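Local coordinates for protein HTH-type transcriptional regulator mcbR (Escherichia coli UMEA 3718-1, PDB 4P9F) that represses expression of McbA by binding its promoter region as a GntR-family regulator, which prevents colanic acid overproduction and mucoidy and is important for biofilm formation, at residues E85-A90 with E147-L152; M89-A94 with G193-L198; E96-Q101 with Y137-M142; R173-N178 with Q203-I208. All coordinates share one frame; numbering follows the deposited sequence.

Overall arrangement
Helix 73-95 of the all-helical FCD domain starts two of the four contacts, interactions 1 and 2. Interaction 1 joins it to helix 143-156, closing a loop that holds helices 100-119 and 122-138. Nested inside that loop is interaction 3, where the turn leaving helix 73-95 meets the end of helix 122-138; Tyr137 of that segment touches interaction 1. Interaction 2 begins on the same stretch as interaction 1, sharing Met89 and Ala90, but closes a longer loop on helix 191-210 that also encloses interaction 3. Interaction 4 ties the start of helix 177-187 to helix 191-210; along the chain it crosses interaction 2 and follows interactions 1 and 3 in series.

Interaction 1 (E85-A90 with E147-L152); sequences ELELMA and EMIEQL
Ile149 sets CG1 opposite its own carbonyl carbon (chi1 -69°) and runs on extended, which carries its CD1 methyl to the backbone of the other helix, 3.7 Å from Leu86 O. The same methyl rests against Ala90 CB at 3.7 Å, where a small residue lets the isoleucine come close to the helix. Lower on the side chain, Ile149 CG1 lies 3.9 Å from Leu86 CB. The second branch, CG2, takes the other direction and packs on the aliphatic part of Glu87, 3.8 Å from CG.

Leu86 answers with its CD1 methyl, brought over by a like first torsion (chi1 -62°), which touches two residues one turn apart: it is 3.7 Å from Met148 CG, close also to the selenium of this selenomethionine, and 3.7 Å from Leu152 CD1, a side chain it crosses at about a right angle. Branched leucine and isoleucine suit this buried, largely apolar seam. The carboxylate of Glu87 is buried as well, yet well satisfied: Arg83 and Arg133 form salt bridges with it, and Tyr137 and Trp153 bond to it.

The two helical segments run roughly antiparallel, 10.0 Å apart at a signed crossing angle of -142°, within the helical bundle of the FCD domain. Helix 191-210 packs on Leu88, Tyr137 of helix 122-138 fills in beside Ala90 and Ile149, and Gln151 bonds to Gln151 of the second subunit, so this pair of helices also borders the dimer interface.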
loop_
_atom_site.group_PDB
_atom_site.type_symbol
_atom_site.label_atom_id
_atom_site.label_comp_id
_atom_site.label_asym_id
_atom_site.label_seq_id
_atom_site.Cartn_x
_atom_site.Cartn_y
_atom_site.Cartn_z
ATOM N N GLU A 85 -0.484 11.841 0.432
ATOM C CA GLU A 85 -1.187 11.819 -0.849
ATOM C C GLU A 85 -2.406 10.922 -0.835
ATOM O O GLU A 85 -3.448 11.295 -1.370
ATOM C CB GLU A 85 -0.257 11.396 -1.988
ATOM C CG GLU A 85 0.939 12.296 -2.144
ATOM C CD GLU A 85 0.558 13.720 -2.536
ATOM O OE1 GLU A 85 -0.501 13.912 -3.175
ATOM O OE2 GLU A 85 1.330 14.648 -2.215
ATOM N N LEU A 86 -2.288 9.745 -0.225
ATOM C CA LEU A 86 -3.383 8.780 -0.270
ATOM C C LEU A 86 -4.586 9.229 0.545
ATOM O O LEU A 86 -5.729 9.074 0.105
ATOM C CB LEU A 86 -2.910 7.417 0.231
ATOM C CG LEU A 86 -1.788 6.789 -0.613
ATOM C CD1 LEU A 86 -1.423 5.361 -0.150
ATOM C CD2 LEU A 86 -2.130 6.817 -2.116
ATOM N N GLU A 87 -4.337 9.785 1.729
ATOM C CA GLU A 87 -5.426 10.190 2.610
ATOM C C GLU A 87 -6.155 11.440 2.075
ATOM O O GLU A 87 -7.374 11.537 2.169
ATOM C CB GLU A 87 -4.892 10.424 4.035
ATOM C CG GLU A 87 -4.408 9.107 4.708
ATOM C CD GLU A 87 -4.101 9.260 6.201
ATOM O OE1 GLU A 87 -4.902 9.874 6.933
ATOM O OE2 GLU A 87 -3.054 8.775 6.635
ATOM N N LEU A 88 -5.405 12.363 1.477
ATOM C CA LEU A 88 -6.005 13.529 0.853
ATOM C C LEU A 88 -6.837 13.109 -0.361
ATOM O O LEU A 88 -7.889 13.686 -0.642
ATOM C CB LEU A 88 -4.929 14.535 0.444
ATOM C CG LEU A 88 -4.226 15.248 1.610
ATOM C CD1 LEU A 88 -3.309 16.357 1.106
ATOM C CD2 LEU A 88 -5.236 15.789 2.586
HETATM N N MSE A 89 -6.360 12.104 -1.083
HETATM C CA MSE A 89 -7.117 11.556 -2.209
HETATM C C MSE A 89 -8.397 10.894 -1.717
HETATM O O MSE A 89 -9.478 11.099 -2.287
HETATM C CB MSE A 89 -6.275 10.533 -2.993
HETATM C CG MSE A 89 -6.991 9.899 -4.187
HETATM SE SE MSE A 89 -5.969 8.366 -4.928
HETATM C CE MSE A 89 -4.197 8.845 -4.284
ATOM N N ALA A 90 -8.267 10.093 -0.663
ATOM C CA ALA A 90 -9.419 9.443 -0.068
ATOM C C ALA A 90 -10.455 10.464 0.406
ATOM O O ALA A 90 -11.645 10.315 0.130
ATOM C CB ALA A 90 -8.989 8.537 1.106
ATOM N N GLU A 147 -7.501 0.195 2.220
ATOM C CA GLU A 147 -6.652 -0.863 2.775
ATOM C C GLU A 147 -5.200 -0.421 2.793
ATOM O O GLU A 147 -4.470 -0.680 3.742
ATOM C CB GLU A 147 -6.788 -2.182 1.991
ATOM C CG GLU A 147 -6.285 -3.449 2.770
ATOM C CD GLU A 147 -4.745 -3.660 2.780
ATOM O OE1 GLU A 147 -4.039 -3.164 1.869
ATOM O OE2 GLU A 147 -4.236 -4.345 3.705
HETATM N N MSE A 148 -4.769 0.245 1.733
HETATM C CA MSE A 148 -3.384 0.709 1.678
HETATM C C MSE A 148 -3.112 1.751 2.771
HETATM O O MSE A 148 -2.046 1.761 3.396
HETATM C CB MSE A 148 -3.056 1.296 0.303
HETATM C CG MSE A 148 -1.596 1.726 0.203
HETATM SE SE MSE A 148 -0.960 1.912 -1.628
HETATM C CE MSE A 148 -1.314 0.084 -2.190
ATOM N N ILE A 149 -4.083 2.623 2.999
ATOM C CA ILE A 149 -3.969 3.615 4.069
ATOM C C ILE A 149 -3.854 2.888 5.424
ATOM O O ILE A 149 -2.983 3.204 6.227
ATOM C CB ILE A 149 -5.166 4.605 4.056
ATOM C CG1 ILE A 149 -5.099 5.508 2.804
ATOM C CG2 ILE A 149 -5.192 5.465 5.344
ATOM C CD1 ILE A 149 -6.354 6.399 2.600
ATOM N N GLU A 150 -4.689 1.881 5.648
ATOM C CA GLU A 150 -4.599 1.094 6.886
ATOM C C GLU A 150 -3.246 0.409 7.014
ATOM O O GLU A 150 -2.663 0.332 8.106
ATOM C CB GLU A 150 -5.702 0.041 6.917
ATOM C CG GLU A 150 -7.080 0.613 7.102
ATOM C CD GLU A 150 -8.086 -0.452 7.452
ATOM O OE1 GLU A 150 -8.664 -1.010 6.507
ATOM O OE2 GLU A 150 -8.275 -0.758 8.650
ATOM N N GLN A 151 -2.734 -0.077 5.887
ATOM C CA GLN A 151 -1.428 -0.735 5.859
ATOM C C GLN A 151 -0.324 0.234 6.335
ATOM O O GLN A 151 0.547 -0.117 7.134
ATOM C CB GLN A 151 -1.151 -1.221 4.445
ATOM C CG GLN A 151 -0.335 -2.464 4.331
ATOM C CD GLN A 151 0.002 -2.789 2.886
ATOM O OE1 GLN A 151 1.155 -3.007 2.552
ATOM N NE2 GLN A 151 -1.008 -2.809 2.029
ATOM N N LEU A 152 -0.385 1.470 5.858
ATOM C CA LEU A 152 0.624 2.465 6.226
ATOM C C LEU A 152 0.500 2.868 7.704
ATOM O O LEU A 152 1.500 3.127 8.366
ATOM C CB LEU A 152 0.517 3.670 5.297
ATOM C CG LEU A 152 0.963 3.356 3.854
ATOM C CD1 LEU A 152 0.523 4.451 2.862
ATOM C CD2 LEU A 152 2.497 3.178 3.790
#

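Interaction 2 (M89-A94 with G193-L198); sequences MAVALA and GCRHCL
Val91 and Arg195 carry most of this contact, with Leu198 next. Val91 points at helix 191-210 and divides its surface among three residues: CB lies 3.7 Å from Leu198 CD2, CG2 is 4.1 Å from Cys194 CB, and CG1 looks toward the CG methylene of Arg195. A compact beta-branched residue fits here because the two antiparallel helical segments approach to 9.1 Å. Leu198 slides past Val91 in the opposite direction; CG set trans to its backbone N (chi1 -176°) brings CD2 over the valine.

Arg195 starts off to one side of the interface and then bends at chi3, bringing the guanidinium across to helix 73-95. Ala92 CB sits at the edge of the guanidinium, 4.1 Å from NE, while NH2 comes 3.8 Å from Met89 N without a hydrogen bond across the pair. Replacing this arginine by an alanine would probably uncover Ala92 and the flank of Val91, opening a gap along the outer margin of the seam.

Ile136 and Tyr137 of helix 122-138 close over Val91 and Leu198 respectively. With no polar bond joining the segments, cohesion rests on shape and apolar burial, and the arginine contributes by packing, with its methylene on Val91 and its guanidinium against Ala92 and Met89.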
loop_
_atom_site.group_PDB
_atom_site.type_symbol
_atom_site.label_atom_id
_atom_site.label_comp_id
_atom_site.label_asym_id
_atom_site.label_seq_id
_atom_site.Cartn_x
_atom_site.Cartn_y
_atom_site.Cartn_z
HETATM N N MSE A 89 -6.360 12.104 -1.083
HETATM C CA MSE A 89 -7.117 11.556 -2.209
HETATM C C MSE A 89 -8.397 10.894 -1.717
HETATM O O MSE A 89 -9.478 11.099 -2.287
HETATM C CB MSE A 89 -6.275 10.533 -2.993
HETATM C CG MSE A 89 -6.991 9.899 -4.187
HETATM SE SE MSE A 89 -5.969 8.366 -4.928
HETATM C CE MSE A 89 -4.197 8.845 -4.284
ATOM N N ALA A 90 -8.267 10.093 -0.663
ATOM C CA ALA A 90 -9.419 9.443 -0.068
ATOM C C ALA A 90 -10.455 10.464 0.406
ATOM O O ALA A 90 -11.645 10.315 0.130
ATOM C CB ALA A 90 -8.989 8.537 1.106
ATOM N N VAL A 91 -10.013 11.500 1.113
ATOM C CA VAL A 91 -10.981 12.453 1.672
ATOM C C VAL A 91 -11.708 13.235 0.570
ATOM O O VAL A 91 -12.893 13.503 0.710
ATOM C CB VAL A 91 -10.308 13.440 2.686
ATOM C CG1 VAL A 91 -9.504 14.533 1.983
ATOM C CG2 VAL A 91 -11.352 14.055 3.592
ATOM N N ALA A 92 -11.024 13.543 -0.538
ATOM C CA ALA A 92 -11.641 14.303 -1.623
ATOM C C ALA A 92 -12.686 13.469 -2.341
ATOM O O ALA A 92 -13.728 13.984 -2.718
ATOM C CB ALA A 92 -10.587 14.815 -2.619
ATOM N N LEU A 93 -12.425 12.177 -2.503
ATOM C CA LEU A 93 -13.374 11.302 -3.169
ATOM C C LEU A 93 -14.573 10.986 -2.284
ATOM O O LEU A 93 -15.667 10.718 -2.775
ATOM C CB LEU A 93 -12.682 10.000 -3.568
ATOM C CG LEU A 93 -11.623 10.153 -4.646
ATOM C CD1 LEU A 93 -10.904 8.827 -4.874
ATOM C CD2 LEU A 93 -12.284 10.666 -5.923
ATOM N N ALA A 94 -14.380 11.049 -0.975
ATOM C CA ALA A 94 -15.441 10.706 -0.045
ATOM C C ALA A 94 -16.512 11.799 0.015
ATOM O O ALA A 94 -17.682 11.524 0.302
ATOM C CB ALA A 94 -14.870 10.441 1.342
ATOM N N GLY A 193 -11.315 22.570 1.187
ATOM C CA GLY A 193 -11.382 22.778 2.624
ATOM C C GLY A 193 -11.145 21.466 3.374
ATOM O O GLY A 193 -10.526 21.449 4.436
ATOM N N CYS A 194 -11.667 20.367 2.838
ATOM C CA CYS A 194 -11.461 19.052 3.456
ATOM C C CYS A 194 -9.993 18.666 3.410
ATOM O O CYS A 194 -9.437 18.164 4.387
ATOM C CB CYS A 194 -12.306 17.977 2.766
ATOM S SG CYS A 194 -14.079 18.074 3.066
ATOM N N ARG A 195 -9.366 18.899 2.261
ATOM C CA ARG A 195 -7.945 18.592 2.109
ATOM C C ARG A 195 -7.093 19.435 3.046
ATOM O O ARG A 195 -6.159 18.931 3.682
ATOM C CB ARG A 195 -7.489 18.778 0.662
ATOM C CG ARG A 195 -7.962 17.660 -0.273
ATOM C CD ARG A 195 -7.469 17.885 -1.699
ATOM N NE ARG A 195 -6.985 16.639 -2.293
ATOM C CZ ARG A 195 -5.703 16.348 -2.503
ATOM N NH1 ARG A 195 -4.752 17.222 -2.192
ATOM N NH2 ARG A 195 -5.373 15.180 -3.038
ATOM N N HIS A 196 -7.433 20.713 3.143
ATOM C CA HIS A 196 -6.710 21.623 4.010
ATOM C C HIS A 196 -6.831 21.223 5.497
ATOM O O HIS A 196 -5.831 21.177 6.201
ATOM C CB HIS A 196 -7.218 23.059 3.791
ATOM C CG HIS A 196 -6.649 24.054 4.756
ATOM N ND1 HIS A 196 -7.221 24.312 5.983
ATOM C CD2 HIS A 196 -5.559 24.855 4.674
ATOM C CE1 HIS A 196 -6.509 25.227 6.618
ATOM N NE2 HIS A 196 -5.496 25.572 5.842
ATOM N N CYS A 197 -8.046 20.930 5.970
ATOM C CA CYS A 197 -8.250 20.540 7.367
ATOM C C CYS A 197 -7.537 19.221 7.686
ATOM O O CYS A 197 -6.893 19.084 8.725
ATOM C CB CYS A 197 -9.753 20.429 7.693
ATOM S SG CYS A 197 -10.580 22.070 7.714
ATOM N N LEU A 198 -7.646 18.259 6.778
ATOM C CA LEU A 198 -7.009 16.974 6.992
ATOM C C LEU A 198 -5.483 17.129 6.983
ATOM O O LEU A 198 -4.797 16.509 7.788
ATOM C CB LEU A 198 -7.445 15.965 5.934
ATOM C CG LEU A 198 -6.893 14.548 6.127
ATOM C CD1 LEU A 198 -7.258 14.002 7.524
ATOM C CD2 LEU A 198 -7.402 13.613 5.007
#

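Interaction 3 (E96-Q101 with Y137-M142); sequences ENLTPQ and YHRSNM
Asn97 and Arg139 face each other with CA atoms 5.9 Å apart, the first in the turn after helix 73-95, the second in a type I beta turn from His138 to Asn141 that follows helix 122-138. Two hydrogen bonds join them reciprocally. Asn97 ND2 donates to Arg139 O at 2.9 Å, fairly straight at 156°, with the oxygen close to the plane of the amide. In return Arg139 NH2 gives a weak bond to Asn97 O at 2.8 Å. With a leucine here in place of Asn97 the amide is gone, and Arg139 O would probably be left without its partner from the other segment.

In this way two helix-to-helix connections of the FCD bundle are stitched together. Arg139 reaches its target by bending at chi2 (-61°) and chi3 (-46°), so the guanidinium comes alongside 97-99, within reach of Asn97 O. Thr99 CG2 lies over one of its faces, whereas Asn97 CB stands at its edge. The bend exposes the methylenes to Leu98, whose CD2 packs 3.5 Å from Arg139 CG; a long side chain thus serves both apolar and polar neighbours. Asp102 supplies the charge partner, forming a salt bridge with Arg139 NE.

Thr99 is the N-cap of helix 100-119, its hydroxyl suited to a backbone N that the helix leaves unbonded. In the other connection, Ser140 OG accepts from Met142 N at 3.3 Å, an ST turn, and also donates to Tyr137 O at 2.6 Å. Asn141 takes up positive phi, readily tolerated by asparagine, as the chain turns toward helix 143-156.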
loop_
_atom_site.group_PDB
_atom_site.type_symbol
_atom_site.label_atom_id
_atom_site.label_comp_id
_atom_site.label_asym_id
_atom_site.label_seq_id
_atom_site.Cartn_x
_atom_site.Cartn_y
_atom_site.Cartn_z
ATOM N N GLU A 96 -18.238 13.584 -2.202
ATOM C CA GLU A 96 -19.423 13.488 -3.045
ATOM C C GLU A 96 -20.303 12.279 -2.709
ATOM O O GLU A 96 -21.363 12.103 -3.308
ATOM C CB GLU A 96 -19.019 13.443 -4.520
ATOM N N ASN A 97 -19.889 11.465 -1.739
ATOM C CA ASN A 97 -20.638 10.253 -1.394
ATOM C C ASN A 97 -21.169 10.231 0.030
ATOM O O ASN A 97 -21.896 9.316 0.408
ATOM C CB ASN A 97 -19.768 9.008 -1.602
ATOM C CG ASN A 97 -19.385 8.796 -3.051
ATOM O OD1 ASN A 97 -20.141 9.131 -3.959
ATOM N ND2 ASN A 97 -18.194 8.245 -3.277
ATOM N N LEU A 98 -20.791 11.219 0.829
ATOM C CA LEU A 98 -21.217 11.279 2.223
ATOM C C LEU A 98 -22.711 11.577 2.327
ATOM O O LEU A 98 -23.192 12.538 1.733
ATOM C CB LEU A 98 -20.408 12.339 2.980
ATOM C CG LEU A 98 -18.962 11.924 3.266
ATOM C CD1 LEU A 98 -18.241 12.990 4.044
ATOM C CD2 LEU A 98 -18.984 10.642 4.052
ATOM N N THR A 99 -23.438 10.745 3.069
ATOM C CA THR A 99 -24.877 10.933 3.288
ATOM C C THR A 99 -25.127 11.684 4.596
ATOM O O THR A 99 -24.207 11.797 5.411
ATOM C CB THR A 99 -25.616 9.577 3.330
ATOM O OG1 THR A 99 -25.219 8.852 4.502
ATOM C CG2 THR A 99 -25.280 8.749 2.102
ATOM N N PRO A 100 -26.363 12.197 4.809
ATOM C CA PRO A 100 -26.671 12.749 6.135
ATOM C C PRO A 100 -26.413 11.727 7.241
ATOM O O PRO A 100 -25.969 12.089 8.333
ATOM C CB PRO A 100 -28.168 13.089 6.037
ATOM C CG PRO A 100 -28.364 13.416 4.606
ATOM C CD PRO A 100 -27.434 12.496 3.836
ATOM N N GLN A 101 -26.681 10.458 6.949
ATOM C CA GLN A 101 -26.436 9.386 7.904
ATOM C C GLN A 101 -24.941 9.215 8.184
ATOM O O GLN A 101 -24.536 9.027 9.331
ATOM C CB GLN A 101 -27.042 8.074 7.391
ATOM C CG GLN A 101 -26.824 6.899 8.315
ATOM C CD GLN A 101 -27.271 7.189 9.733
ATOM O OE1 GLN A 101 -28.338 7.770 9.960
ATOM N NE2 GLN A 101 -26.453 6.789 10.700
ATOM N N TYR A 137 -12.894 7.751 4.865
ATOM C CA TYR A 137 -12.198 7.208 3.703
ATOM C C TYR A 137 -13.000 6.122 3.012
ATOM O O TYR A 137 -12.962 6.019 1.787
ATOM C CB TYR A 137 -10.823 6.662 4.093
ATOM C CG TYR A 137 -9.900 7.685 4.702
ATOM C CD1 TYR A 137 -10.126 9.047 4.542
ATOM C CD2 TYR A 137 -8.797 7.286 5.446
ATOM C CE1 TYR A 137 -9.280 9.986 5.103
ATOM C CE2 TYR A 137 -7.943 8.214 6.008
ATOM C CZ TYR A 137 -8.191 9.567 5.835
ATOM O OH TYR A 137 -7.337 10.491 6.413
ATOM N N HIS A 138 -13.732 5.327 3.794
ATOM C CA HIS A 138 -14.517 4.237 3.238
ATOM C C HIS A 138 -15.557 4.721 2.237
ATOM O O HIS A 138 -15.898 3.983 1.309
ATOM C CB HIS A 138 -15.213 3.441 4.355
ATOM C CG HIS A 138 -14.324 2.450 5.040
ATOM N ND1 HIS A 138 -14.674 1.825 6.218
ATOM C CD2 HIS A 138 -13.115 1.947 4.694
ATOM C CE1 HIS A 138 -13.709 0.994 6.578
ATOM N NE2 HIS A 138 -12.752 1.050 5.671
ATOM N N ARG A 139 -16.047 5.949 2.409
ATOM C CA ARG A 139 -17.075 6.510 1.514
ATOM C C ARG A 139 -16.489 6.970 0.179
ATOM O O ARG A 139 -17.221 7.414 -0.691
ATOM C CB ARG A 139 -17.832 7.663 2.192
ATOM C CG ARG A 139 -18.605 7.245 3.448
ATOM C CD ARG A 139 -19.660 6.200 3.120
ATOM N NE ARG A 139 -20.401 6.600 1.929
ATOM C CZ ARG A 139 -21.529 6.046 1.512
ATOM N NH1 ARG A 139 -22.082 5.052 2.199
ATOM N NH2 ARG A 139 -22.112 6.499 0.411
ATOM N N SER A 140 -15.171 6.859 0.021
ATOM C CA SER A 140 -14.532 7.110 -1.275
ATOM C C SER A 140 -14.857 5.989 -2.259
ATOM O O SER A 140 -14.590 6.114 -3.450
ATOM C CB SER A 140 -13.016 7.202 -1.135
ATOM O OG SER A 140 -12.482 5.930 -0.797
ATOM N N ASN A 141 -15.405 4.888 -1.739
ATOM C CA ASN A 141 -15.674 3.677 -2.514
ATOM C C ASN A 141 -14.426 3.176 -3.250
ATOM O O ASN A 141 -14.499 2.634 -4.354
ATOM C CB ASN A 141 -16.841 3.908 -3.480
ATOM C CG ASN A 141 -18.149 4.158 -2.749
ATOM O OD1 ASN A 141 -18.362 3.625 -1.658
ATOM N ND2 ASN A 141 -19.029 4.966 -3.343
HETATM N N MSE A 142 -13.279 3.348 -2.604
HETATM C CA MSE A 142 -12.023 2.786 -3.075
HETATM C C MSE A 142 -11.418 1.897 -2.008
HETATM O O MSE A 142 -10.551 2.358 -1.269
HETATM C CB MSE A 142 -11.032 3.900 -3.408
HETATM C CG MSE A 142 -11.631 5.013 -4.206
HETATM SE SE MSE A 142 -11.394 4.634 -6.073
HETATM C CE MSE A 142 -9.601 5.389 -6.206
#

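Interaction 4 (R173-N178 with Q203-I208); sequences REHIEN and QQNIAI
His175 and Gln204 come nearest along the backbone, with CA atoms 7.6 Å apart: 173-176 coil like a helix but lack its regular hydrogen-bond pattern, leading into helix 177-187, while 203-208 is a continuous stretch of helix 191-210. That wide spacing is bridged by the long side chain of Gln204. Its first torsion (chi1 70°) tucks CG in against both backbone neighbours, and from there the chain runs extended, carrying the amide across to the other segment.

Both ends of that amide are used. NE2 donates to His175 O at 3.0 Å, meeting a lone pair in the carbonyl plane; OE1 receives a weak bond from Asn178 ND2 at 2.7 Å, the two amide planes turned 44° apart. Glutamine suits the place because one flat group both donates and accepts.

The His175 ring slides alongside the glutamine in the opposite direction, its CD2 3.6 Å from Gln204 CD and the planes tilted by 47°. Beyond it, Ile208 CD1 comes within 3.7 Å of His175 NE2. A water 3.3 Å from His175 NE2 donates to Gln204 O, linking the ring to the helix backbone.

This joins the start of helix 177-187 to helix 191-210 in the FCD helical bundle, and Asn205 adds a bond to Tyr179. At this surface, one sound and one weak amide bond and a water link combine with imidazole packing on Gln204 and Ile208.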
loop_
_atom_site.group_PDB
_atom_site.type_symbol
_atom_site.label_atom_id
_atom_site.label_comp_id
_atom_site.label_asym_id
_atom_site.label_seq_id
_atom_site.Cartn_x
_atom_site.Cartn_y
_atom_site.Cartn_z
ATOM N N ARG A 173 -6.011 19.223 23.870
ATOM C CA ARG A 173 -7.364 19.769 23.888
ATOM C C ARG A 173 -7.692 20.530 22.610
ATOM O O ARG A 173 -8.717 20.279 21.975
ATOM C CB ARG A 173 -7.548 20.673 25.108
ATOM C CG ARG A 173 -8.915 21.329 25.211
ATOM C CD ARG A 173 -10.036 20.309 25.233
ATOM N NE ARG A 173 -11.334 20.940 25.447
ATOM C CZ ARG A 173 -12.105 21.409 24.472
ATOM N NH1 ARG A 173 -11.709 21.317 23.209
ATOM N NH2 ARG A 173 -13.274 21.969 24.761
ATOM N N GLU A 174 -6.797 21.426 22.217
ATOM C CA GLU A 174 -7.040 22.310 21.087
ATOM C C GLU A 174 -6.965 21.585 19.740
ATOM O O GLU A 174 -7.450 22.084 18.723
ATOM C CB GLU A 174 -6.026 23.450 21.131
ATOM C CG GLU A 174 -6.372 24.641 20.278
ATOM C CD GLU A 174 -5.482 25.832 20.575
ATOM O OE1 GLU A 174 -5.412 26.734 19.724
ATOM O OE2 GLU A 174 -4.857 25.868 21.658
ATOM N N HIS A 175 -6.403 20.383 19.757
ATOM C CA HIS A 175 -6.213 19.574 18.553
ATOM C C HIS A 175 -7.537 19.044 17.980
ATOM O O HIS A 175 -7.589 18.575 16.843
ATOM C CB HIS A 175 -5.265 18.409 18.869
ATOM C CG HIS A 175 -3.840 18.830 19.074
ATOM N ND1 HIS A 175 -3.450 19.629 20.133
ATOM C CD2 HIS A 175 -2.717 18.548 18.382
ATOM C CE1 HIS A 175 -2.150 19.835 20.065
ATOM N NE2 HIS A 175 -1.674 19.192 19.016
ATOM N N ILE A 176 -8.602 19.083 18.778
ATOM C CA ILE A 176 -9.888 18.571 18.312
ATOM C C ILE A 176 -10.623 19.584 17.425
ATOM O O ILE A 176 -11.541 19.220 16.697
ATOM C CB ILE A 176 -10.796 18.156 19.487
ATOM C CG1 ILE A 176 -11.925 17.269 18.965
ATOM C CG2 ILE A 176 -11.295 19.379 20.261
ATOM C CD1 ILE A 176 -12.797 16.723 20.033
ATOM N N GLU A 177 -10.188 20.839 17.444
ATOM C CA GLU A 177 -10.866 21.862 16.664
ATOM C C GLU A 177 -10.699 21.593 15.164
ATOM O O GLU A 177 -11.630 21.806 14.385
ATOM C CB GLU A 177 -10.356 23.254 17.019
ATOM C CG GLU A 177 -11.064 23.859 18.210
ATOM C CD GLU A 177 -12.581 23.825 18.071
ATOM O OE1 GLU A 177 -13.125 24.506 17.176
ATOM O OE2 GLU A 177 -13.229 23.108 18.856
ATOM N N ASN A 178 -9.521 21.126 14.758
ATOM C CA ASN A 178 -9.322 20.776 13.359
ATOM C C ASN A 178 -10.259 19.668 12.885
ATOM O O ASN A 178 -10.625 19.639 11.709
ATOM C CB ASN A 178 -7.862 20.373 13.099
ATOM C CG ASN A 178 -6.938 21.581 12.936
ATOM O OD1 ASN A 178 -7.346 22.630 12.432
ATOM N ND2 ASN A 178 -5.688 21.432 13.356
ATOM N N GLN A 203 -0.409 17.359 10.017
ATOM C CA GLN A 203 0.762 18.155 10.394
ATOM C C GLN A 203 0.913 18.277 11.910
ATOM O O GLN A 203 2.005 18.052 12.454
ATOM C CB GLN A 203 0.696 19.557 9.779
ATOM C CG GLN A 203 1.131 19.611 8.343
ATOM C CD GLN A 203 1.017 21.001 7.757
ATOM O OE1 GLN A 203 0.947 21.996 8.485
ATOM N NE2 GLN A 203 0.990 21.077 6.432
ATOM N N GLN A 204 -0.179 18.599 12.597
ATOM C CA GLN A 204 -0.105 18.769 14.047
ATOM C C GLN A 204 0.148 17.428 14.766
ATOM O O GLN A 204 0.869 17.391 15.766
ATOM C CB GLN A 204 -1.378 19.444 14.582
ATOM C CG GLN A 204 -2.649 18.586 14.527
ATOM C CD GLN A 204 -3.898 19.306 15.049
ATOM O OE1 GLN A 204 -3.905 20.528 15.216
ATOM N NE2 GLN A 204 -4.954 18.541 15.318
ATOM N N ASN A 205 -0.402 16.326 14.250
ATOM C CA ASN A 205 -0.227 15.028 14.909
ATOM C C ASN A 205 1.198 14.491 14.712
ATOM O O ASN A 205 1.811 13.934 15.632
ATOM C CB ASN A 205 -1.275 14.002 14.411
ATOM C CG ASN A 205 -2.696 14.334 14.888
ATOM O OD1 ASN A 205 -2.885 15.177 15.760
ATOM N ND2 ASN A 205 -3.689 13.642 14.342
ATOM N N ILE A 206 1.722 14.679 13.514
ATOM C CA ILE A 206 3.092 14.299 13.179
ATOM C C ILE A 206 4.109 15.077 14.017
ATOM O O ILE A 206 5.109 14.516 14.482
ATOM C CB ILE A 206 3.363 14.538 11.662
ATOM C CG1 ILE A 206 2.636 13.487 10.808
ATOM C CG2 ILE A 206 4.847 14.498 11.320
ATOM C CD1 ILE A 206 2.597 13.854 9.321
ATOM N N ALA A 207 3.840 16.363 14.219
ATOM C CA ALA A 207 4.716 17.219 15.002
ATOM C C ALA A 207 4.910 16.650 16.408
ATOM O O ALA A 207 6.001 16.704 16.979
ATOM C CB ALA A 207 4.145 18.636 15.066
ATOM N N ILE A 208 3.839 16.094 16.957
ATOM C CA ILE A 208 3.898 15.434 18.250
ATOM C C ILE A 208 4.776 14.183 18.199
ATOM O O ILE A 208 5.574 13.938 19.109
ATOM C CB ILE A 208 2.489 15.053 18.733
ATOM C CG1 ILE A 208 1.610 16.298 18.803
ATOM C CG2 ILE A 208 2.547 14.368 20.102
ATOM C CD1 ILE A 208 0.182 15.994 19.140
HETATM O O HOH W 1 1.072 19.936 17.423
#